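Long-range contacts in aminofutalosine deaminase (Helicobacter pylori, PDB 7LKK), which catalyses the hydrolytic deamination of aminofutalosine in the menaquinone pathway, using a metal ion bound in a barrel-shaped amidohydrolase domain: residues A[80-85]-A[133-138]; A[300-305]-A[330-335]. All coordinates share one frame; numbering follows the deposited sequence.

Contact 1 of 2, residues A[80-85]-A[133-138]; sequences THFEFS and VGAISN. With FE (Fe (III) ion), chain E; MCF ((8R)-3-(5-S-methyl-5-thio-beta-D-ribofuranosyl)-3,6,7,8-tetrahydroimidazo[4,5-d][1,3]diazepin-8-ol), chain J; EDO (1,2-ethanediol), chain F.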
# COMPACT_ATOMS: atom_id res chain seq x y z
N THR A 80 -15.82 8.82 5.74
CA THR A 80 -14.78 8.92 6.75
C THR A 80 -15.44 9.16 8.11
O THR A 80 -16.58 9.61 8.20
CB THR A 80 -13.78 10.03 6.43
OG1 THR A 80 -12.70 9.99 7.38
CG2 THR A 80 -14.45 11.39 6.49
N HIS A 81 -14.69 8.85 9.16
CA HIS A 81 -15.11 9.05 10.55
C HIS A 81 -14.11 9.98 11.22
O HIS A 81 -13.12 9.53 11.80
CB HIS A 81 -15.22 7.73 11.31
CG HIS A 81 -16.15 6.73 10.68
ND1 HIS A 81 -17.38 6.43 11.20
CD2 HIS A 81 -16.00 5.95 9.59
CE1 HIS A 81 -17.97 5.52 10.45
NE2 HIS A 81 -17.15 5.21 9.46
N PHE A 82 -14.36 11.29 11.15
CA PHE A 82 -13.43 12.26 11.72
C PHE A 82 -13.34 12.14 13.23
O PHE A 82 -12.28 12.40 13.81
CB PHE A 82 -13.84 13.68 11.34
CG PHE A 82 -13.42 14.08 9.95
CD1 PHE A 82 -12.09 14.29 9.64
CD2 PHE A 82 -14.37 14.26 8.95
CE1 PHE A 82 -11.70 14.66 8.37
CE2 PHE A 82 -13.99 14.63 7.68
CZ PHE A 82 -12.66 14.83 7.38
N GLU A 83 -14.43 11.74 13.89
CA GLU A 83 -14.44 11.69 15.35
C GLU A 83 -13.44 10.69 15.91
O GLU A 83 -13.03 10.83 17.07
CB GLU A 83 -15.85 11.35 15.85
CG GLU A 83 -16.89 12.42 15.54
CD GLU A 83 -18.31 11.97 15.87
OE1 GLU A 83 -18.67 10.83 15.53
OE2 GLU A 83 -19.05 12.77 16.48
N PHE A 84 -13.02 9.69 15.13
CA PHE A 84 -12.06 8.70 15.56
C PHE A 84 -10.63 9.03 15.15
O PHE A 84 -9.78 8.14 15.06
CB PHE A 84 -12.44 7.32 15.02
CG PHE A 84 -13.66 6.73 15.67
CD1 PHE A 84 -13.55 5.99 16.84
CD2 PHE A 84 -14.91 6.89 15.09
CE1 PHE A 84 -14.67 5.44 17.43
CE2 PHE A 84 -16.03 6.34 15.68
CZ PHE A 84 -15.91 5.61 16.85
N SER A 85 -10.33 10.31 14.88
CA SER A 85 -9.04 10.69 14.32
C SER A 85 -7.88 10.53 15.30
O SER A 85 -6.73 10.55 14.87
CB SER A 85 -9.10 12.13 13.81
OG SER A 85 -9.93 12.23 12.67
N VAL A 133 -16.15 15.72 1.29
CA VAL A 133 -16.08 14.60 2.22
C VAL A 133 -17.49 14.17 2.61
O VAL A 133 -18.37 15.01 2.83
CB VAL A 133 -15.25 14.94 3.48
CG1 VAL A 133 -13.78 15.07 3.13
CG2 VAL A 133 -15.76 16.22 4.13
N GLY A 134 -17.70 12.86 2.67
CA GLY A 134 -18.85 12.29 3.33
C GLY A 134 -18.47 11.88 4.74
O GLY A 134 -17.83 10.85 4.94
N ALA A 135 -18.85 12.70 5.73
CA ALA A 135 -18.40 12.53 7.10
C ALA A 135 -19.48 11.83 7.92
O ALA A 135 -20.57 12.37 8.12
CB ALA A 135 -18.05 13.88 7.73
N ILE A 136 -19.17 10.62 8.40
CA ILE A 136 -20.05 9.91 9.31
C ILE A 136 -19.83 10.45 10.72
O ILE A 136 -18.69 10.51 11.20
CB ILE A 136 -19.80 8.40 9.25
CG1 ILE A 136 -19.96 7.89 7.82
CG2 ILE A 136 -20.75 7.67 10.19
CD1 ILE A 136 -21.39 7.56 7.43
N SER A 137 -20.92 10.82 11.39
CA SER A 137 -20.83 11.48 12.69
C SER A 137 -21.88 10.90 13.63
O SER A 137 -23.05 10.77 13.25
CB SER A 137 -21.02 12.99 12.55
OG SER A 137 -20.83 13.64 13.79
N ASN A 138 -21.45 10.57 14.85
CA ASN A 138 -22.36 10.11 15.89
C ASN A 138 -22.73 11.20 16.88
O ASN A 138 -23.80 11.12 17.51
CB ASN A 138 -21.74 8.94 16.66
CG ASN A 138 -21.47 7.74 15.78
OD1 ASN A 138 -20.34 7.26 15.69
ND2 ASN A 138 -22.51 7.25 15.12
FE FE E . -17.32 3.55 8.36
O8 MCF J . -16.91 1.73 8.94
C8 MCF J . -15.84 1.47 9.82
C7 MCF J . -15.76 -0.00 10.23
N6 MCF J . -17.08 -0.60 10.27
C5 MCF J . -18.14 0.07 10.99
N4 MCF J . -18.02 1.34 11.70
C10 MCF J . -16.91 2.29 11.95
C9 MCF J . -15.86 2.38 11.06
N1 MCF J . -15.03 3.30 11.52
C2 MCF J . -15.51 3.81 12.66
N3 MCF J . -16.66 3.19 12.91
C1S MCF J . -17.50 3.48 14.12
C2S MCF J . -19.01 3.58 13.83
O2S MCF J . -19.34 4.83 13.39
O4S MCF J . -17.40 2.52 14.96
C4S MCF J . -18.77 2.55 15.83
C3S MCF J . -19.62 3.31 15.20
O3S MCF J . -19.77 4.61 15.95
C5S MCF J . -19.31 1.13 15.95
S5S MCF J . -20.21 0.97 17.52
C6S MCF J . -21.32 -0.47 17.42
C1 EDO F . -19.06 6.57 19.45
O1 EDO F . -18.48 7.03 18.22
C2 EDO F . -20.08 5.47 19.17
O2 EDO F . -19.40 4.24 18.89
O HOH W 1 -16.74 12.25 10.30
O HOH W 2 -17.29 10.27 13.16

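Contact 2 of 2, residues A[300-305]-A[330-335]; sequences PFSNRL and LSSNIS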
# COMPACT_ATOMS: atom_id res chain seq x y z
N PRO A 300 -10.48 -0.08 0.93
CA PRO A 300 -9.55 -1.22 0.84
C PRO A 300 -8.70 -1.45 2.09
O PRO A 300 -8.53 -2.60 2.51
CB PRO A 300 -8.68 -0.89 -0.38
CG PRO A 300 -8.92 0.55 -0.68
CD PRO A 300 -10.30 0.87 -0.18
N PHE A 301 -8.15 -0.39 2.69
CA PHE A 301 -7.27 -0.60 3.84
C PHE A 301 -8.05 -1.05 5.06
O PHE A 301 -7.62 -1.95 5.78
CB PHE A 301 -6.47 0.67 4.14
CG PHE A 301 -5.12 0.41 4.74
CD1 PHE A 301 -4.98 0.24 6.11
CD2 PHE A 301 -3.99 0.33 3.94
CE1 PHE A 301 -3.74 -0.01 6.67
CE2 PHE A 301 -2.75 0.08 4.50
CZ PHE A 301 -2.62 -0.09 5.86
N SER A 302 -9.21 -0.43 5.31
CA SER A 302 -10.06 -0.87 6.41
C SER A 302 -10.49 -2.32 6.25
O SER A 302 -10.48 -3.09 7.21
CB SER A 302 -11.27 0.05 6.53
OG SER A 302 -12.23 -0.48 7.43
N ASN A 303 -10.87 -2.71 5.02
CA ASN A 303 -11.27 -4.09 4.77
C ASN A 303 -10.14 -5.06 5.08
O ASN A 303 -10.38 -6.16 5.60
CB ASN A 303 -11.72 -4.25 3.32
CG ASN A 303 -13.02 -3.53 3.02
OD1 ASN A 303 -13.73 -3.07 3.92
ND2 ASN A 303 -13.34 -3.43 1.74
N ARG A 304 -8.90 -4.68 4.75
CA ARG A 304 -7.76 -5.55 5.02
C ARG A 304 -7.49 -5.66 6.51
O ARG A 304 -7.11 -6.73 7.00
CB ARG A 304 -6.52 -5.05 4.29
CG ARG A 304 -5.32 -5.98 4.38
CD ARG A 304 -5.62 -7.32 3.72
NE ARG A 304 -4.55 -8.29 3.92
CZ ARG A 304 -4.62 -9.32 4.75
NH1 ARG A 304 -5.71 -9.52 5.47
NH2 ARG A 304 -3.60 -10.16 4.86
N LEU A 305 -7.66 -4.57 7.25
CA LEU A 305 -7.35 -4.58 8.68
C LEU A 305 -8.41 -5.28 9.50
O LEU A 305 -8.10 -5.82 10.57
CB LEU A 305 -7.17 -3.15 9.19
CG LEU A 305 -6.00 -2.33 8.65
CD1 LEU A 305 -5.93 -0.99 9.36
CD2 LEU A 305 -4.69 -3.09 8.79
N LEU A 330 -9.47 6.87 10.76
CA LEU A 330 -8.26 6.36 11.39
C LEU A 330 -8.55 5.29 12.43
O LEU A 330 -7.62 4.69 12.96
CB LEU A 330 -7.46 7.51 12.02
CG LEU A 330 -6.80 8.46 11.02
CD1 LEU A 330 -6.06 9.59 11.74
CD2 LEU A 330 -5.85 7.70 10.10
N SER A 331 -9.83 5.07 12.76
CA SER A 331 -10.21 3.91 13.55
C SER A 331 -9.95 2.60 12.81
O SER A 331 -9.90 1.54 13.45
CB SER A 331 -11.69 4.00 13.93
OG SER A 331 -12.45 4.57 12.87
N SER A 332 -9.77 2.65 11.49
CA SER A 332 -9.52 1.44 10.70
C SER A 332 -8.62 1.76 9.51
O SER A 332 -8.81 1.24 8.41
CB SER A 332 -10.83 0.80 10.23
OG SER A 332 -11.67 1.76 9.62
N ASN A 333 -7.62 2.62 9.72
CA ASN A 333 -6.69 2.99 8.67
C ASN A 333 -5.48 3.64 9.32
O ASN A 333 -5.51 4.03 10.50
CB ASN A 333 -7.34 3.94 7.66
CG ASN A 333 -6.77 3.79 6.25
OD1 ASN A 333 -5.58 3.52 6.07
ND2 ASN A 333 -7.63 3.95 5.25
N ILE A 334 -4.40 3.76 8.55
CA ILE A 334 -3.19 4.44 9.00
C ILE A 334 -3.02 5.81 8.37
O ILE A 334 -2.19 6.60 8.85
CB ILE A 334 -1.93 3.59 8.74
CG1 ILE A 334 -1.74 3.36 7.24
CG2 ILE A 334 -2.01 2.27 9.50
CD1 ILE A 334 -0.45 2.64 6.89
N SER A 335 -3.79 6.13 7.32
CA SER A 335 -3.66 7.41 6.65
C SER A 335 -5.02 7.83 6.12
O SER A 335 -5.83 7.00 5.70
CB SER A 335 -2.64 7.34 5.50
OG SER A 335 -2.72 8.49 4.69

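Contact 1 of 2, residues A[80-85]-A[133-138]
His-81 and Ile-136 illustrate how an aliphatic side chain can back a metal ligand. CB of Ile-136 sits over one face of the imidazole, displaced from its middle, 3.9 Å from the ring centroid of His-81 in a CH-pi contact, while N1 of the bound methylthio-coformycin lies directly above the middle of the opposite face. With CG turned anti to its carbonyl carbon (chi1 -57°), the imidazole is placed between the two, and its NE2 binds the iron at 2.0 Å. The backbone sets the spacing: Thr-80 N donates to Gly-134 O at 3.0 Å and Ile-136 N to Thr-80 O at 2.8 Å, a short parallel pairing.

Beyond the strand end a side chain takes over. Glu-83, extended past CG (chi2 172°), presents the syn side of OE1 to the N-H of Asn-138 at 2.9 Å; the bond is almost straight, though the donor lies out of the carboxylate plane. OE2 accepts from His-139 N, so the carboxylate grips the turn through both oxygens. Asn-138 is held from both ends of its amide: ND2 hydrogen-bonds to Glu-158 OE1, and OD1 accepts the inhibitor's ribose hydroxyl O3S at 2.7 Å. On the sheet face carrying Thr-80 and Ala-135, Phe-82 meets the CB of Ala-135 in its ring plane, from CD2 at 3.9 Å, beside Ala-121 and Leu-146. His-79 and His-81 form the HxH motif at the end of the first barrel strand, characteristic of amidohydrolase metal centres, completed here by His-221, Asp-328 and the inhibitor's O8.

Contact 2 of 2, residues A[300-305]-A[330-335]
Ser-302 and Ser-332 mark the closest approach of a short helix to an irregular loop, a worked case of packing in the second shell of a metal site. The CA of Ser-302 carries a C-H...O contact to Ser-332 O at 3.2 Å, and the two hydroxyl oxygens, Ser-302 OG and Ser-332 OG, lie 3.2 Å apart. Their common target is outside the pair: OD2 of the iron ligand Asp-328 is hydrogen-bonded to Ser-302 OG and, weakly, to Ser-332 OG, so the serines probably help to orient that carboxylate. Ser-302 reaches it with OG opposite its backbone N (chi1 170°).

Next along, Phe-301 and Asn-333 are nearly as close. The side chains cross at about a right angle, yet ring and amide planes are only 8° apart, and OD1 of Asn-333 comes within 3.3 Å of CD1 of Phe-301. The amide is fixed at both ends: OD1 takes the N-H of Ile-334 at 2.8 Å on an in-plane lone pair, while ND2 bonds to Glu-341 and Thr-327 O. Ile-334 completes this tight part, its CD1 3.6 Å from CZ of Phe-301 and its CG1 and CG2 both close to CE1 of that ring.

Contact is sparser at Leu-305, which touches only through CD1, 3.8 Å from Ser-332 O. Ile-334 remains partly exposed, though it also rests on Arg-343 of the second subunit, whose Leu-407 packs on Phe-301 and Leu-305. Helix 300-305 directly follows strand 294-298, and the loop follows the neighbouring parallel strand 323-325; helix 338-348 lies against both segments, with Glu-341 accepting from Phe-301 N as well as from Asn-333.

In the fold
From the N terminus, the chain reaches contact 1 at the end of strand 69-80, passes through helices 96-106 and 115-127, and closes the loop on the adjacent parallel strand 130-137. It then runs through the succeeding barrel strands as far as 294-298 before contact 2 opens; helix 313-318 and strand 323-325 fill that second, shorter loop. The two loops are thus in series, neither nested nor crossed. They nevertheless meet in space, Phe-84 CB lying 3.5 Å from Ser-331 OG. Asp-328, already engaged by contact 2, links them further, its backbone O accepting from Thr-80 OG1 and tying early and late barrel strands together around the iron.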